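Local coordinates for fiber protein (Snake adenovirus 1, PDB 4UMI) that probably forms spikes at the vertices of the viral capsid and attaches the virion to a host receptor, the part described being the fibre's trimeric head, at residues I107-Q112 against A150-E155; L136-G141 against W168-P173; D142-P147 against L188-S193; E155-L160 against V179-G184. One frame throughout, in Å; residues are numbered along the deposited sequence. Where two conformers were deposited one is given.

Contact 1: residues I107-Q112 against A150-E155; sequences IAEELQ and APASAE
Glu109 grips Ser153 with both carboxylate oxygens, joining strand 101-112, outermost in its sheet of the head's beta-sandwich within the chain, to the N-cap of helix 154-161. Its OE1 accepts a hydrogen bond from Ser153 OG at 2.6 Å, while OE2 takes the backbone N-H of Ser153 at 2.8 Å, a nearly straight bond with 169° at the hydrogen. Both donors arrive on the syn side of the carboxylate and only moderately out of its plane, so the two bonds together restrain the rotation of the group. With CG opposite the backbone N (chi1 -172°) and the rest of the chain extended, Glu109 spans the gap between two backbones that are not directly bonded here.

On one flank, Ile107 CD1 meets the aliphatic CG of Glu155 at 3.7 Å. On the other, Leu111 CB lies against the methyl CB of Ala150 at 3.9 Å.

Further out, Ser153 OG also accepts the N-H of Leu156, the classic N-cap bond, so Glu109 holds the very hydroxyl that caps the helix. The nearby helix start would probably favour an ionised Glu109. The neighbouring strand 118-128 holds the glutamate's backbone in place, through bonds between Glu109 and Phe121. A water donates to Glu109 OE2 (2.8 Å) and to Pro151 O; a second water accepts from Gln112 N at 3.2 Å and donates to the same Pro151 O.

Contact 2: residues L136-G141 against W168-P173; sequences LFAYSG and WLIAFP
Leu136 and Trp168 make the close end of this contact, where CB of the leucine approaches CE3 of the indole at 3.8 Å. Because CG of Leu136 stands opposite its backbone N (chi1 -178°), the CD2 methyl is carried over one face of the indole, offset toward the rim. The ring is fixed from elsewhere, since Trp168 NE1 bonds to Leu160 O.

The middle is equally dense. Ala138 CB receives the CD1 methyl of Ile170 at 4.0 Å and, beside it, CZ of Phe172 at 3.9 Å. The carbonyl O of Ala138 lies at the edge of the Phe172 ring and in its plane, 3.8 Å from CE1, while Ile170 CG1 sits over one face of that ring.

Beyond this point the strands part: the CA atoms of Ser140 and Phe172 are 10.3 Å apart, and the serine hydroxyl bonds instead to Ser118 O. The alternate residues Phe137 and Tyr139 turn their backs on the contact and meet Lys133 and Tyr204 of a second subunit.

Two strands crossing at -45° with a closest axis approach of 9.1 Å, joined by interlocking apolar side chains, are typical of the facing sheets of a beta-sandwich core.

Contact 3: residues D142-P147 against L188-S193; sequences DGLTGP and LEISRS
Leu188, near the end of strand 185-190, begins the contact by setting its CD2 methyl 4.0 Å from CD2 of Leu144, the two side chains meeting at a slant. The loop 142-147 carries the chain from one sheet of the beta-sandwich to the other, and this leucine pair packs on its inner side, with Phe119 of strand 118-128 touching both. The carbonyl of Leu188 turns to the loop's end, where its O meets Pro147 CA at 3.3 Å in a CA-H...O contact.

Two residues on, Ile190 extends the apolar patch: its CG2 lies 3.9 Å from Leu144 CD2. A chi1 of 56° places CG1 between the backbone N and carbonyl carbon and sends CD1 toward the loop backbone, 3.7 Å from Leu144 O and about as close to Gly146 O.

After the strand the chain bends back to the loop at Ser193. There CA approaches Leu144 O at 3.6 Å, again as a CA-H...O contact. The hydroxyl of Ser193 is joined to the loop by a water, 2.7 Å from Ser193 OG and donating to Thr145 O at 2.8 Å.

Apart from that water bridge, direct attachment between the segments rests on methyl groups and weak CA-H...O contacts. The chemistry thus implies a mainly apolar fit between the segments themselves, while backbone hydrogen bonds from Leu144 to Leu194 and Leu188 to Phe148 hold loop and strand at their flanks.

Contact 4: residues E155-L160 against V179-G184; sequences ELSSFL and VSVDEG
Leu160 and Val179 meet through methyl groups, CD2 to CG1 at 4.3 Å, and no ring of the two segments takes part in the contact. The ring of Phe159 lies on another flank of helix 154-161, its plane at about 15° to that of the Trp168 indole, with Ala123 and Leu105 also touching it. The helix backbone takes part as well: Ser157 O lies 3.7 Å from Val181 CG1.

One helical turn separates the two residues that face the strand. Leu160 sets its CB 3.9 Å from Val181 CG1, and Ser157 brings OG to 3.5 Å from Val181 CG2. Val181 was deposited in two conformers, so all three of its methyl contacts, that with Ser157 O included, describe one of them and are less certain than the rest.

In the beta-sandwich head this helix packs against both sheets; the axis of its 155-160 part runs at 119° to strand 179-182, 8.3 Å away at the closest approach. Leu186 and Leu136, one from each sheet, also touch Leu160.

Strand 175-182 then turns into strand 185-190 through Glu183 and Gly184, whose backbone angles fit a type I' hairpin turn. Ser157 OG touches Gly184 CA at 3.6 Å. Its polar need is met within the helix start: with OG opposite the carbonyl carbon and beside the backbone N (chi1 -66°), the hydroxyl hydrogen-bonds to Ser153 O.

In the fold
From the N terminus, strand 101-112 opens contact 1, which closes when the chain has run through two more strands of the first sheet and crossed to strand 148-151 of the second and the start of helix 154-161. Contact 2 opens inside that loop, on strand 131-140, and closes on strand 168-172 of the second sheet, so it crosses contact 1. Contact 3 opens directly after the first segment of contact 2 and closes last, crossing both. Contact 4 starts at Glu155, where contact 1 ends; it follows that contact in series, crosses contact 2 and falls wholly within the span of contact 3. Together they tie sheet to sheet, helix to both, and the connecting loop to a strand end.

Contact 1: residues I107-Q112 against A150-E155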
loop_
_atom_site.group_PDB
_atom_site.type_symbol
_atom_site.label_atom_id
_atom_site.label_comp_id
_atom_site.label_asym_id
_atom_site.label_seq_id
_atom_site.Cartn_x
_atom_site.Cartn_y
_atom_site.Cartn_z
ATOM N N ILE A 107 3.123 15.644 3.054
ATOM C CA ILE A 107 4.168 16.088 3.976
ATOM C C ILE A 107 4.865 14.866 4.574
ATOM O O ILE A 107 4.304 13.788 4.624
ATOM C CB ILE A 107 3.597 16.969 5.136
ATOM C CG1 ILE A 107 2.576 16.228 6.012
ATOM C CG2 ILE A 107 3.006 18.263 4.606
ATOM C CD1 ILE A 107 2.087 16.940 7.266
ATOM N N ALA A 108 6.076 15.021 5.053
ATOM C CA ALA A 108 6.808 13.979 5.721
ATOM C C ALA A 108 7.576 14.545 6.877
ATOM O O ALA A 108 7.944 15.727 6.882
ATOM C CB ALA A 108 7.747 13.265 4.795
ATOM N N GLU A 109 7.865 13.699 7.867
ATOM C CA GLU A 109 8.499 14.157 9.102
ATOM C C GLU A 109 9.244 12.980 9.719
ATOM O O GLU A 109 8.756 11.843 9.671
ATOM C CB GLU A 109 7.369 14.624 10.018
ATOM C CG GLU A 109 7.758 15.305 11.286
ATOM C CD GLU A 109 6.529 15.917 11.907
ATOM O OE1 GLU A 109 5.671 16.497 11.164
ATOM O OE2 GLU A 109 6.430 15.830 13.138
ATOM N N GLU A 110 10.371 13.246 10.361
ATOM C CA GLU A 110 11.154 12.241 11.057
ATOM C C GLU A 110 10.943 12.434 12.546
ATOM O O GLU A 110 11.045 13.559 13.032
ATOM C CB GLU A 110 12.629 12.408 10.706
ATOM C CG GLU A 110 13.518 11.317 11.259
ATOM C CD GLU A 110 13.529 10.078 10.412
ATOM O OE1 GLU A 110 13.167 10.158 9.220
ATOM O OE2 GLU A 110 13.895 9.014 10.952
ATOM N N LEU A 111 10.609 11.351 13.243
ATOM C CA LEU A 111 10.414 11.341 14.695
ATOM C C LEU A 111 11.419 10.408 15.337
ATOM O O LEU A 111 11.806 9.405 14.772
ATOM C CB LEU A 111 9.009 10.870 15.087
ATOM C CG LEU A 111 7.880 11.860 14.859
ATOM C CD1 LEU A 111 7.678 12.254 13.418
ATOM C CD2 LEU A 111 6.570 11.393 15.428
ATOM N N GLN A 112 11.852 10.767 16.537
ATOM C CA GLN A 112 12.814 9.948 17.235
ATOM C C GLN A 112 12.427 9.903 18.707
ATOM O O GLN A 112 12.008 10.914 19.294
ATOM C CB GLN A 112 14.209 10.544 17.037
ATOM C CG GLN A 112 15.359 9.736 17.603
ATOM C CD GLN A 112 16.713 10.354 17.287
ATOM O OE1 GLN A 112 16.876 11.057 16.288
ATOM N NE2 GLN A 112 17.688 10.086 18.132
ATOM N N ALA A 150 6.897 9.817 20.490
ATOM C CA ALA A 150 7.739 10.959 20.146
ATOM C C ALA A 150 6.889 12.174 19.788
ATOM O O ALA A 150 5.747 12.044 19.361
ATOM C CB ALA A 150 8.632 10.609 18.995
ATOM N N PRO A 151 7.432 13.372 20.039
ATOM C CA PRO A 151 6.741 14.586 19.673
ATOM C C PRO A 151 6.549 14.713 18.182
ATOM O O PRO A 151 7.464 14.399 17.417
ATOM C CB PRO A 151 7.688 15.693 20.156
ATOM C CG PRO A 151 8.679 15.047 21.040
ATOM C CD PRO A 151 8.758 13.623 20.630
ATOM N N ALA A 152 5.353 15.131 17.787
ATOM C CA ALA A 152 5.013 15.350 16.381
ATOM C C ALA A 152 4.707 16.823 16.168
ATOM O O ALA A 152 4.246 17.506 17.082
ATOM C CB ALA A 152 3.805 14.528 16.036
ATOM N N SER A 153 4.942 17.309 14.959
ATOM C CA SER A 153 4.578 18.688 14.614
ATOM C C SER A 153 3.083 18.960 14.781
ATOM O O SER A 153 2.259 18.041 14.793
ATOM C CB SER A 153 4.972 18.999 13.178
ATOM O OG SER A 153 4.170 18.313 12.238
ATOM N N ALA A 154 2.715 20.236 14.889
ATOM C CA ALA A 154 1.317 20.594 14.915
ATOM C C ALA A 154 0.607 20.130 13.662
ATOM O O ALA A 154 -0.538 19.711 13.711
ATOM C CB ALA A 154 1.178 22.093 15.047
ATOM N N GLU A 155 1.278 20.238 12.515
ATOM C CA GLU A 155 0.643 19.865 11.254
ATOM C C GLU A 155 0.373 18.371 11.192
ATOM O O GLU A 155 -0.734 17.960 10.836
ATOM C CB GLU A 155 1.492 20.300 10.079
ATOM C CG GLU A 155 0.784 20.117 8.750
ATOM C CD GLU A 155 1.503 20.741 7.554
ATOM O OE1 GLU A 155 2.653 21.197 7.669
ATOM O OE2 GLU A 155 0.893 20.722 6.475
HETATM O O HOH W 1 8.715 15.728 14.725
HETATM O O HOH W 2 10.249 13.390 17.294
#

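Contact 2: residues L136-G141 against W168-P173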
loop_
_atom_site.group_PDB
_atom_site.type_symbol
_atom_site.label_atom_id
_atom_site.label_comp_id
_atom_site.label_asym_id
_atom_site.label_seq_id
_atom_site.Cartn_x
_atom_site.Cartn_y
_atom_site.Cartn_z
ATOM N N LEU A 136 -1.639 7.655 5.866
ATOM C CA LEU A 136 -0.436 7.716 6.676
ATOM C C LEU A 136 0.529 6.603 6.224
ATOM O O LEU A 136 0.136 5.438 6.260
ATOM C CB LEU A 136 -0.777 7.531 8.144
ATOM C CG LEU A 136 0.399 7.632 9.100
ATOM C CD1 LEU A 136 0.953 9.052 9.176
ATOM C CD2 LEU A 136 0.004 7.143 10.496
ATOM N N PHE A 137 1.742 6.957 5.852
ATOM C CA PHE A 137 2.784 6.020 5.537
ATOM C C PHE A 137 3.792 6.076 6.681
ATOM O O PHE A 137 4.100 7.143 7.196
ATOM C CB PHE A 137 3.494 6.399 4.232
ATOM C CG PHE A 137 2.636 6.408 3.015
ATOM C CD1 PHE A 137 1.973 7.553 2.577
ATOM C CD2 PHE A 137 2.566 5.274 2.227
ATOM C CE1 PHE A 137 1.259 7.496 1.384
ATOM C CE2 PHE A 137 1.838 5.238 1.066
ATOM C CZ PHE A 137 1.168 6.342 0.646
ATOM N N ALA A 138 4.264 4.897 7.086
ATOM C CA ALA A 138 5.235 4.823 8.178
ATOM C C ALA A 138 6.384 3.888 7.816
ATOM O O ALA A 138 6.143 2.817 7.252
ATOM C CB ALA A 138 4.572 4.281 9.430
ATOM N N TYR A 139 7.605 4.269 8.163
ATOM C CA TYR A 139 8.779 3.436 7.917
ATOM C C TYR A 139 9.772 3.578 9.047
ATOM O O TYR A 139 10.015 4.680 9.533
ATOM C CB TYR A 139 9.499 3.874 6.612
ATOM C CG TYR A 139 10.877 3.252 6.473
ATOM C CD1 TYR A 139 11.026 1.928 6.120
ATOM C CD2 TYR A 139 12.032 3.965 6.771
ATOM C CE1 TYR A 139 12.261 1.308 6.076
ATOM C CE2 TYR A 139 13.265 3.363 6.719
ATOM C CZ TYR A 139 13.378 2.040 6.368
ATOM O OH TYR A 139 14.593 1.403 6.328
ATOM N N SER A 140 10.351 2.453 9.491
ATOM C CA SER A 140 11.548 2.538 10.313
ATOM C C SER A 140 12.481 1.402 9.897
ATOM O O SER A 140 12.022 0.289 9.713
ATOM C CB SER A 140 11.209 2.369 11.787
ATOM O OG SER A 140 12.374 2.394 12.588
ATOM N N GLY A 141 13.778 1.672 9.926
ATOM C CA GLY A 141 14.765 0.623 9.736
ATOM C C GLY A 141 15.024 -0.157 11.022
ATOM O O GLY A 141 15.675 -1.194 11.014
ATOM N N TRP A 168 -5.177 5.138 14.013
ATOM C CA TRP A 168 -4.873 4.561 12.704
ATOM C C TRP A 168 -4.331 3.151 12.899
ATOM O O TRP A 168 -3.218 2.953 13.352
ATOM C CB TRP A 168 -3.813 5.390 12.027
ATOM C CG TRP A 168 -4.171 6.846 11.808
ATOM C CD1 TRP A 168 -4.354 7.792 12.781
ATOM C CD2 TRP A 168 -4.427 7.497 10.549
ATOM N NE1 TRP A 168 -4.686 8.987 12.196
ATOM C CE2 TRP A 168 -4.740 8.849 10.832
ATOM C CE3 TRP A 168 -4.397 7.074 9.215
ATOM C CZ2 TRP A 168 -5.072 9.774 9.809
ATOM C CZ3 TRP A 168 -4.732 7.986 8.212
ATOM C CH2 TRP A 168 -5.056 9.323 8.532
ATOM N N LEU A 169 -5.112 2.192 12.458
ATOM C CA LEU A 169 -4.722 0.805 12.451
ATOM C C LEU A 169 -3.826 0.585 11.264
ATOM O O LEU A 169 -4.178 0.961 10.149
ATOM C CB LEU A 169 -5.988 -0.051 12.378
ATOM C CG LEU A 169 -5.811 -1.546 12.383
ATOM C CD1 LEU A 169 -5.176 -2.019 13.686
ATOM C CD2 LEU A 169 -7.157 -2.239 12.146
ATOM N N ILE A 170 -2.635 0.038 11.466
ATOM C CA ILE A 170 -1.633 -0.060 10.441
ATOM C C ILE A 170 -0.964 -1.410 10.424
ATOM O O ILE A 170 -0.544 -1.920 11.453
ATOM C CB ILE A 170 -0.626 1.097 10.551
ATOM C CG1 ILE A 170 0.385 1.096 9.411
ATOM C CG2 ILE A 170 0.083 1.136 11.886
ATOM C CD1 ILE A 170 1.057 2.440 9.184
ATOM N N ALA A 171 -0.860 -2.028 9.261
ATOM C CA ALA A 171 -0.173 -3.278 9.075
ATOM C C ALA A 171 1.264 -3.071 8.637
ATOM O O ALA A 171 1.536 -2.399 7.664
ATOM C CB ALA A 171 -0.878 -4.150 8.042
ATOM N N PHE A 172 2.190 -3.699 9.352
ATOM C CA PHE A 172 3.586 -3.818 8.948
ATOM C C PHE A 172 3.847 -5.287 8.580
ATOM O O PHE A 172 3.010 -6.134 8.884
ATOM C CB PHE A 172 4.512 -3.365 10.103
ATOM C CG PHE A 172 4.407 -1.928 10.461
ATOM C CD1 PHE A 172 4.970 -0.956 9.641
ATOM C CD2 PHE A 172 3.730 -1.516 11.598
ATOM C CE1 PHE A 172 4.923 0.398 9.986
ATOM C CE2 PHE A 172 3.669 -0.163 11.900
ATOM C CZ PHE A 172 4.234 0.774 11.090
ATOM N N PRO A 173 4.987 -5.607 8.006
ATOM C CA PRO A 173 5.133 -6.996 7.573
ATOM C C PRO A 173 5.063 -8.004 8.715
ATOM O O PRO A 173 4.485 -9.080 8.554
ATOM C CB PRO A 173 6.483 -7.010 6.889
ATOM C CG PRO A 173 6.577 -5.642 6.296
ATOM C CD PRO A 173 5.973 -4.725 7.368
#

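Contact 3: residues D142-P147 against L188-S193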
loop_
_atom_site.group_PDB
_atom_site.type_symbol
_atom_site.label_atom_id
_atom_site.label_comp_id
_atom_site.label_asym_id
_atom_site.label_seq_id
_atom_site.Cartn_x
_atom_site.Cartn_y
_atom_site.Cartn_z
ATOM N N ASP A 142 14.640 0.408 12.125
ATOM C CA ASP A 142 14.910 -0.141 13.431
ATOM C C ASP A 142 13.969 -1.258 13.788
ATOM O O ASP A 142 12.924 -1.465 13.155
ATOM C CB ASP A 142 14.816 0.973 14.456
ATOM C CG ASP A 142 15.855 2.078 14.231
ATOM O OD1 ASP A 142 17.021 1.745 13.856
ATOM O OD2 ASP A 142 15.494 3.284 14.388
ATOM N N GLY A 143 14.377 -2.048 14.753
ATOM C CA GLY A 143 13.449 -2.897 15.460
ATOM C C GLY A 143 12.745 -2.076 16.517
ATOM O O GLY A 143 13.163 -0.968 16.901
ATOM N N LEU A 144 11.651 -2.611 16.985
ATOM C CA LEU A 144 10.900 -1.924 17.988
ATOM C C LEU A 144 10.533 -2.928 19.037
ATOM O O LEU A 144 9.871 -3.935 18.745
ATOM C CB LEU A 144 9.729 -1.240 17.297
ATOM C CG LEU A 144 8.929 -0.221 18.047
ATOM C CD1 LEU A 144 9.749 0.948 18.527
ATOM C CD2 LEU A 144 7.761 0.223 17.199
ATOM N N THR A 145 10.938 -2.625 20.281
ATOM C CA THR A 145 10.810 -3.515 21.432
ATOM C C THR A 145 9.657 -3.092 22.392
ATOM O O THR A 145 9.471 -3.667 23.491
ATOM C CB THR A 145 12.098 -3.492 22.267
ATOM O OG1 THR A 145 12.273 -2.176 22.822
ATOM C CG2 THR A 145 13.342 -3.893 21.458
ATOM N N GLY A 146 8.919 -2.057 22.028
ATOM C CA GLY A 146 7.810 -1.545 22.833
ATOM C C GLY A 146 7.208 -0.386 22.060
ATOM O O GLY A 146 7.632 -0.070 20.955
ATOM N N PRO A 147 6.190 0.268 22.619
ATOM C CA PRO A 147 5.541 1.374 21.906
ATOM C C PRO A 147 6.528 2.485 21.576
ATOM O O PRO A 147 7.445 2.774 22.325
ATOM C CB PRO A 147 4.450 1.820 22.893
ATOM C CG PRO A 147 4.200 0.609 23.738
ATOM C CD PRO A 147 5.533 -0.018 23.894
ATOM N N LEU A 188 2.814 4.948 18.738
ATOM C CA LEU A 188 2.570 3.792 17.881
ATOM C C LEU A 188 2.643 2.604 18.828
ATOM O O LEU A 188 3.725 2.268 19.328
ATOM C CB LEU A 188 3.636 3.692 16.788
ATOM C CG LEU A 188 3.638 2.314 16.051
ATOM C CD1 LEU A 188 2.388 1.998 15.279
ATOM C CD2 LEU A 188 4.874 2.119 15.245
ATOM N N GLU A 189 1.498 1.981 19.045
ATOM C CA GLU A 189 1.425 0.764 19.867
ATOM C C GLU A 189 1.518 -0.432 18.952
ATOM O O GLU A 189 0.988 -0.356 17.865
ATOM C CB GLU A 189 0.077 0.720 20.604
ATOM C CG GLU A 189 -0.140 1.858 21.554
ATOM C CD GLU A 189 -1.107 1.544 22.650
ATOM O OE1 GLU A 189 -1.998 0.647 22.488
ATOM O OE2 GLU A 189 -0.960 2.217 23.689
ATOM N N ILE A 190 2.167 -1.509 19.372
ATOM C CA ILE A 190 2.412 -2.648 18.519
ATOM C C ILE A 190 1.940 -3.963 19.109
ATOM O O ILE A 190 1.976 -4.187 20.286
ATOM C CB ILE A 190 3.903 -2.767 18.116
ATOM C CG1 ILE A 190 4.828 -2.828 19.348
ATOM C CG2 ILE A 190 4.280 -1.584 17.277
ATOM C CD1 ILE A 190 6.277 -3.001 19.022
ATOM N N SER A 191 1.496 -4.849 18.243
ATOM C CA SER A 191 0.910 -6.135 18.619
ATOM C C SER A 191 1.929 -7.115 19.144
ATOM O O SER A 191 1.573 -8.015 19.874
ATOM C CB SER A 191 0.132 -6.762 17.440
ATOM O OG SER A 191 0.987 -7.042 16.349
ATOM N N ARG A 192 3.151 -6.957 18.712
ATOM C CA ARG A 192 4.234 -7.845 19.042
ATOM C C ARG A 192 5.531 -7.066 18.848
ATOM O O ARG A 192 5.520 -6.054 18.121
ATOM C CB ARG A 192 4.200 -9.124 18.245
ATOM C CG ARG A 192 4.526 -8.896 16.814
ATOM C CD ARG A 192 4.782 -10.214 16.099
ATOM N NE ARG A 192 3.555 -10.998 16.030
ATOM C CZ ARG A 192 3.485 -12.312 15.846
ATOM N NH1 ARG A 192 4.582 -13.049 15.733
ATOM N NH2 ARG A 192 2.295 -12.906 15.796
ATOM N N SER A 193 6.615 -7.486 19.477
ATOM C CA SER A 193 7.887 -6.888 19.223
ATOM C C SER A 193 8.253 -7.106 17.768
ATOM O O SER A 193 7.935 -8.146 17.198
ATOM C CB SER A 193 8.931 -7.485 20.170
ATOM O OG SER A 193 8.520 -7.147 21.504
HETATM O O HOH W 3 10.235 -6.376 23.486
#

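Contact 4: residues E155-L160 against V179-G184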
loop_
_atom_site.group_PDB
_atom_site.type_symbol
_atom_site.label_atom_id
_atom_site.label_comp_id
_atom_site.label_asym_id
_atom_site.label_seq_id
_atom_site.Cartn_x
_atom_site.Cartn_y
_atom_site.Cartn_z
ATOM N N GLU A 155 1.278 20.238 12.515
ATOM C CA GLU A 155 0.643 19.865 11.254
ATOM C C GLU A 155 0.373 18.371 11.192
ATOM O O GLU A 155 -0.734 17.960 10.836
ATOM C CB GLU A 155 1.492 20.300 10.079
ATOM C CG GLU A 155 0.784 20.117 8.750
ATOM C CD GLU A 155 1.503 20.741 7.554
ATOM O OE1 GLU A 155 2.653 21.197 7.669
ATOM O OE2 GLU A 155 0.893 20.722 6.475
ATOM N N LEU A 156 1.371 17.563 11.553
ATOM C CA LEU A 156 1.153 16.108 11.559
ATOM C C LEU A 156 0.101 15.711 12.594
ATOM O O LEU A 156 -0.754 14.851 12.330
ATOM C CB LEU A 156 2.452 15.372 11.800
ATOM C CG LEU A 156 2.370 13.850 11.738
ATOM C CD1 LEU A 156 1.791 13.321 10.434
ATOM C CD2 LEU A 156 3.741 13.255 11.972
ATOM N N SER A 157 0.134 16.385 13.746
ATOM C CA SER A 157 -0.805 16.108 14.795
ATOM C C SER A 157 -2.222 16.396 14.314
ATOM O O SER A 157 -3.124 15.613 14.570
ATOM C CB SER A 157 -0.480 16.912 16.063
ATOM O OG SER A 157 0.755 16.499 16.635
ATOM N N SER A 158 -2.425 17.524 13.610
ATOM C CA SER A 158 -3.718 17.872 13.036
ATOM C C SER A 158 -4.209 16.782 12.084
ATOM O O SER A 158 -5.354 16.355 12.140
ATOM C CB SER A 158 -3.616 19.220 12.298
ATOM O OG SER A 158 -4.853 19.613 11.716
ATOM N N PHE A 159 -3.331 16.336 11.192
ATOM C CA PHE A 159 -3.706 15.305 10.217
ATOM C C PHE A 159 -4.134 14.020 10.958
ATOM O O PHE A 159 -5.137 13.413 10.628
ATOM C CB PHE A 159 -2.489 15.020 9.358
ATOM C CG PHE A 159 -2.693 13.930 8.340
ATOM C CD1 PHE A 159 -3.190 14.201 7.101
ATOM C CD2 PHE A 159 -2.371 12.610 8.650
ATOM C CE1 PHE A 159 -3.345 13.223 6.145
ATOM C CE2 PHE A 159 -2.524 11.646 7.704
ATOM C CZ PHE A 159 -3.005 11.946 6.465
ATOM N N LEU A 160 -3.353 13.607 11.951
ATOM C CA LEU A 160 -3.615 12.352 12.649
ATOM C C LEU A 160 -4.912 12.394 13.466
ATOM O O LEU A 160 -5.650 11.396 13.556
ATOM C CB LEU A 160 -2.452 11.984 13.539
ATOM C CG LEU A 160 -1.193 11.578 12.774
ATOM C CD1 LEU A 160 -0.035 11.438 13.720
ATOM C CD2 LEU A 160 -1.378 10.296 11.975
ATOM N N VAL A 179 -1.563 3.889 15.511
ATOM C CA VAL A 179 -0.995 5.198 15.687
ATOM C C VAL A 179 -2.063 6.170 16.193
ATOM O O VAL A 179 -3.176 6.201 15.682
ATOM C CB VAL A 179 -0.452 5.755 14.353
ATOM C CG1 VAL A 179 0.097 7.153 14.511
ATOM C CG2 VAL A 179 0.652 4.878 13.789
ATOM N N SER A 180 -1.706 6.948 17.201
ATOM C CA SER A 180 -2.599 7.995 17.702
ATOM C C SER A 180 -1.726 9.151 18.178
ATOM O O SER A 180 -0.497 9.050 18.273
ATOM C CB SER A 180 -3.434 7.443 18.853
ATOM O OG SER A 180 -2.633 7.088 19.956
ATOM N N VAL A 181 -2.355 10.295 18.417
ATOM C CA VAL A 181 -1.627 11.447 18.920
ATOM C C VAL A 181 -2.410 12.058 20.087
ATOM O O VAL A 181 -3.636 12.074 20.075
ATOM C CB VAL A 181 -1.349 12.471 17.787
ATOM C CG1 VAL A 181 -2.633 13.097 17.263
ATOM C CG2 VAL A 181 -0.349 13.533 18.213
ATOM N N ASP A 182 -1.671 12.556 21.073
ATOM C CA ASP A 182 -2.292 13.233 22.219
ATOM C C ASP A 182 -1.373 14.351 22.640
ATOM O O ASP A 182 -0.203 14.126 22.960
ATOM C CB ASP A 182 -2.523 12.224 23.340
ATOM C CG ASP A 182 -3.307 12.786 24.510
ATOM O OD1 ASP A 182 -3.946 13.846 24.385
ATOM O OD2 ASP A 182 -3.284 12.117 25.558
ATOM N N GLU A 183 -1.913 15.578 22.631
ATOM C CA GLU A 183 -1.160 16.775 23.025
ATOM C C GLU A 183 0.189 16.828 22.305
ATOM O O GLU A 183 1.238 17.067 22.915
ATOM C CB GLU A 183 -1.011 16.840 24.563
ATOM C CG GLU A 183 -2.277 17.322 25.249
ATOM C CD GLU A 183 -2.269 17.193 26.764
ATOM O OE1 GLU A 183 -1.198 16.919 27.358
ATOM O OE2 GLU A 183 -3.356 17.369 27.361
ATOM N N GLY A 184 0.157 16.536 21.004
ATOM C CA GLY A 184 1.328 16.655 20.173
ATOM C C GLY A 184 2.343 15.523 20.311
ATOM O O GLY A 184 3.467 15.644 19.835
#